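Local coordinates for protein purine phosphoribosyltransferase (Pyrococcus horikoshii, PDB 1VDM) that probably acts as a purine phosphoribosyltransferase, a glycosyltransferase of the type I phosphoribosyltransferase family, at residues Lys21-Lys26 against Ser45-Asp50. Sequence-based numbering, arbitrary orientation.
Sequences KLREYK and SHILGD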
ATOM      1  N   LYS G  21     -13.038 -35.539   8.380  1.00 50.05           N
ATOM      2  CA  LYS G  21     -13.929 -36.665   8.634  1.00 49.71           C
ATOM      3  C   LYS G  21     -15.233 -36.524   7.857  1.00 49.20           C
ATOM      4  O   LYS G  21     -15.761 -37.505   7.338  1.00 49.46           O
ATOM      5  CB  LYS G  21     -14.228 -36.782  10.132  1.00 49.91           C
ATOM      6  CG  LYS G  21     -13.671 -38.033  10.779  1.00 51.44           C
ATOM      7  CD  LYS G  21     -12.162 -38.121  10.619  1.00 54.00           C
ATOM      8  CE  LYS G  21     -11.632 -39.472  11.080  1.00 55.50           C
ATOM      9  NZ  LYS G  21     -10.151 -39.569  10.947  1.00 56.59           N
ATOM     10  N   LEU G  22     -15.757 -35.306   7.780  1.00 48.44           N
ATOM     11  CA  LEU G  22     -16.997 -35.082   7.046  1.00 48.89           C
ATOM     12  C   LEU G  22     -16.788 -35.262   5.539  1.00 50.51           C
ATOM     13  O   LEU G  22     -17.749 -35.456   4.794  1.00 49.45           O
ATOM     14  CB  LEU G  22     -17.549 -33.680   7.331  1.00 47.58           C
ATOM     15  CG  LEU G  22     -18.224 -33.437   8.687  1.00 47.74           C
ATOM     16  CD1 LEU G  22     -18.675 -31.982   8.802  1.00 43.73           C
ATOM     17  CD2 LEU G  22     -19.413 -34.376   8.823  1.00 45.59           C
ATOM     18  N   ARG G  23     -15.535 -35.199   5.094  1.00 52.51           N
ATOM     19  CA  ARG G  23     -15.225 -35.367   3.676  1.00 54.50           C
ATOM     20  C   ARG G  23     -15.573 -36.777   3.213  1.00 55.97           C
ATOM     21  O   ARG G  23     -16.002 -36.977   2.077  1.00 56.62           O
ATOM     22  CB  ARG G  23     -13.745 -35.078   3.396  1.00 54.37           C
ATOM     23  CG  ARG G  23     -13.392 -33.594   3.446  1.00 54.76           C
ATOM     24  CD  ARG G  23     -12.288 -33.221   2.462  1.00 54.21           C
ATOM     25  NE  ARG G  23     -12.106 -31.770   2.389  1.00 55.55           N
ATOM     26  CZ  ARG G  23     -11.443 -31.045   3.288  1.00 54.35           C
ATOM     27  NH1 ARG G  23     -10.880 -31.626   4.343  1.00 51.61           N
ATOM     28  NH2 ARG G  23     -11.354 -29.733   3.137  1.00 55.03           N
ATOM     29  N   GLU G  24     -15.396 -37.747   4.104  1.00 57.30           N
ATOM     30  CA  GLU G  24     -15.706 -39.139   3.800  1.00 58.99           C
ATOM     31  C   GLU G  24     -17.223 -39.352   3.753  1.00 58.75           C
ATOM     32  O   GLU G  24     -17.704 -40.327   3.175  1.00 58.92           O
ATOM     33  CB  GLU G  24     -15.081 -40.051   4.857  1.00 60.85           C
ATOM     34  CG  GLU G  24     -13.602 -39.767   5.112  1.00 64.87           C
ATOM     35  CD  GLU G  24     -13.006 -40.632   6.218  1.00 67.30           C
ATOM     36  OE1 GLU G  24     -13.532 -40.605   7.355  1.00 68.69           O
ATOM     37  OE2 GLU G  24     -12.005 -41.334   5.951  1.00 68.74           O
ATOM     38  N   TYR G  25     -17.971 -38.430   4.357  1.00 57.69           N
ATOM     39  CA  TYR G  25     -19.430 -38.512   4.396  1.00 56.25           C
ATOM     40  C   TYR G  25     -20.104 -37.747   3.250  1.00 56.03           C
ATOM     41  O   TYR G  25     -21.248 -38.027   2.899  1.00 56.41           O
ATOM     42  CB  TYR G  25     -19.936 -37.998   5.750  1.00 55.91           C
ATOM     43  CG  TYR G  25     -21.441 -37.891   5.858  1.00 56.52           C
ATOM     44  CD1 TYR G  25     -22.258 -39.008   5.663  1.00 55.94           C
ATOM     45  CD2 TYR G  25     -22.052 -36.666   6.139  1.00 56.31           C
ATOM     46  CE1 TYR G  25     -23.647 -38.908   5.740  1.00 55.21           C
ATOM     47  CE2 TYR G  25     -23.439 -36.554   6.221  1.00 56.83           C
ATOM     48  CZ  TYR G  25     -24.231 -37.680   6.020  1.00 55.83           C
ATOM     49  OH  TYR G  25     -25.603 -37.572   6.095  1.00 54.15           O
ATOM     50  N   LYS G  26     -19.394 -36.778   2.676  1.00 56.13           N
ATOM     51  CA  LYS G  26     -19.906 -35.990   1.555  1.00 55.66           C
ATOM     52  C   LYS G  26     -21.307 -35.401   1.735  1.00 55.29           C
ATOM     53  O   LYS G  26     -22.264 -35.826   1.084  1.00 55.91           O
ATOM     54  CB  LYS G  26     -19.868 -36.837   0.284  1.00 56.51           C
ATOM     55  CG  LYS G  26     -18.492 -37.416  -0.001  1.00 59.26           C
ATOM     56  CD  LYS G  26     -18.474 -38.238  -1.278  1.00 61.24           C
ATOM     57  CE  LYS G  26     -17.095 -38.835  -1.522  1.00 63.98           C
ATOM     58  NZ  LYS G  26     -16.663 -39.721  -0.401  1.00 65.31           N
ATOM     59  N   SER G  45     -19.132 -24.842   5.950  1.00 43.83           N
ATOM     60  CA  SER G  45     -19.769 -24.577   4.663  1.00 45.85           C
ATOM     61  C   SER G  45     -18.698 -24.194   3.636  1.00 47.32           C
ATOM     62  O   SER G  45     -18.755 -24.617   2.484  1.00 48.02           O
ATOM     63  CB  SER G  45     -20.779 -23.440   4.785  1.00 45.70           C
ATOM     64  OG  SER G  45     -21.393 -23.191   3.535  1.00 46.66           O
ATOM     65  N   HIS G  46     -17.729 -23.394   4.072  1.00 47.60           N
ATOM     66  CA  HIS G  46     -16.627 -22.948   3.227  1.00 47.92           C
ATOM     67  C   HIS G  46     -15.631 -24.082   2.964  1.00 48.51           C
ATOM     68  O   HIS G  46     -15.343 -24.401   1.814  1.00 49.85           O
ATOM     69  CB  HIS G  46     -15.892 -21.773   3.893  1.00 48.00           C
ATOM     70  CG  HIS G  46     -16.642 -20.477   3.845  1.00 47.62           C
ATOM     71  ND1 HIS G  46     -16.706 -19.695   2.712  1.00 48.58           N
ATOM     72  CD2 HIS G  46     -17.359 -19.823   4.792  1.00 47.97           C
ATOM     73  CE1 HIS G  46     -17.427 -18.615   2.962  1.00 48.18           C
ATOM     74  NE2 HIS G  46     -17.835 -18.669   4.216  1.00 47.74           N
ATOM     75  N   ILE G  47     -15.124 -24.692   4.036  1.00 48.69           N
ATOM     76  CA  ILE G  47     -14.149 -25.779   3.947  1.00 46.91           C
ATOM     77  C   ILE G  47     -14.584 -26.991   3.122  1.00 49.15           C
ATOM     78  O   ILE G  47     -13.744 -27.709   2.587  1.00 50.52           O
ATOM     79  CB  ILE G  47     -13.757 -26.295   5.346  1.00 44.29           C
ATOM     80  CG1 ILE G  47     -13.279 -25.140   6.222  1.00 43.19           C
ATOM     81  CG2 ILE G  47     -12.641 -27.322   5.225  1.00 44.84           C
ATOM     82  CD1 ILE G  47     -12.828 -25.571   7.603  1.00 42.03           C
ATOM     83  N   LEU G  48     -15.885 -27.225   3.016  1.00 50.23           N
ATOM     84  CA  LEU G  48     -16.368 -28.375   2.264  1.00 52.29           C
ATOM     85  C   LEU G  48     -16.882 -28.060   0.856  1.00 54.55           C
ATOM     86  O   LEU G  48     -17.742 -28.775   0.333  1.00 56.36           O
ATOM     87  CB  LEU G  48     -17.463 -29.088   3.060  1.00 50.70           C
ATOM     88  CG  LEU G  48     -17.044 -29.714   4.393  1.00 49.49           C
ATOM     89  CD1 LEU G  48     -18.272 -30.277   5.081  1.00 48.99           C
ATOM     90  CD2 LEU G  48     -16.014 -30.808   4.164  1.00 48.53           C
ATOM     91  N   GLY G  49     -16.365 -26.997   0.244  1.00 55.88           N
ATOM     92  CA  GLY G  49     -16.793 -26.647  -1.099  1.00 57.48           C
ATOM     93  C   GLY G  49     -18.076 -25.838  -1.188  1.00 58.66           C
ATOM     94  O   GLY G  49     -18.967 -26.155  -1.977  1.00 59.30           O
ATOM     95  N   ASP G  50     -18.160 -24.782  -0.388  1.00 59.60           N
ATOM     96  CA  ASP G  50     -19.332 -23.912  -0.363  1.00 60.81           C
ATOM     97  C   ASP G  50     -20.662 -24.632  -0.529  1.00 59.67           C
ATOM     98  O   ASP G  50     -21.482 -24.238  -1.358  1.00 60.42           O
ATOM     99  CB  ASP G  50     -19.216 -22.819  -1.433  1.00 62.48           C
ATOM    100  CG  ASP G  50     -18.259 -21.703  -1.036  1.00 66.31           C
ATOM    101  OD1 ASP G  50     -18.136 -20.723  -1.807  1.00 68.54           O
ATOM    102  OD2 ASP G  50     -17.630 -21.801   0.043  1.00 65.94           O
TER
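Leu48 and Arg23 carry most of the 185 Å² buried here, and their CA atoms, 7.2 Å apart, are the closest pair of the two segments. The two methyl groups of Leu48 divide the work. CD2 rests against the aliphatic root of Arg23, 3.9 Å from its CG, while CD1 is turned to Leu22, where it lies 4.1 Å from CD1 of that residue and equally near its CB. The leucines cross at about a right angle, with Leu48 CD1 meeting both the base and one branch of Leu22. The Arg23 chain bends at chi2 (-147°) and then crosses Ile47 at about a right angle, its NH2 ending 3.2 Å from Ile47 O. That hydrogen bond is weak: its angle at the hydrogen is 122°, and the carbonyl approaches the guanidinium obliquely. The same NH2 sits 3.4 Å from Ile47 CG2. With an alanine at Arg23, Ile47 O is likely to lose this donor and Leu48 CD2 the methylene it rests on. Leu48 is the first residue to leave helical geometry after helix 38-47, so the arginine reaches a carbonyl at the helix's C-terminal end. Earlier on helix 8-23, Ile15, Phe16 and Ala19 also pack on Ile47, while Leu22 reaches Val87 of strand 85-90. The contact thus joins the C-terminal ends of helices 8-23 and 38-47, which flank strand 29-33 in sequence, within the alpha/beta fold of type I phosphoribosyltransferases, whose central sheet has parallel strands at its core.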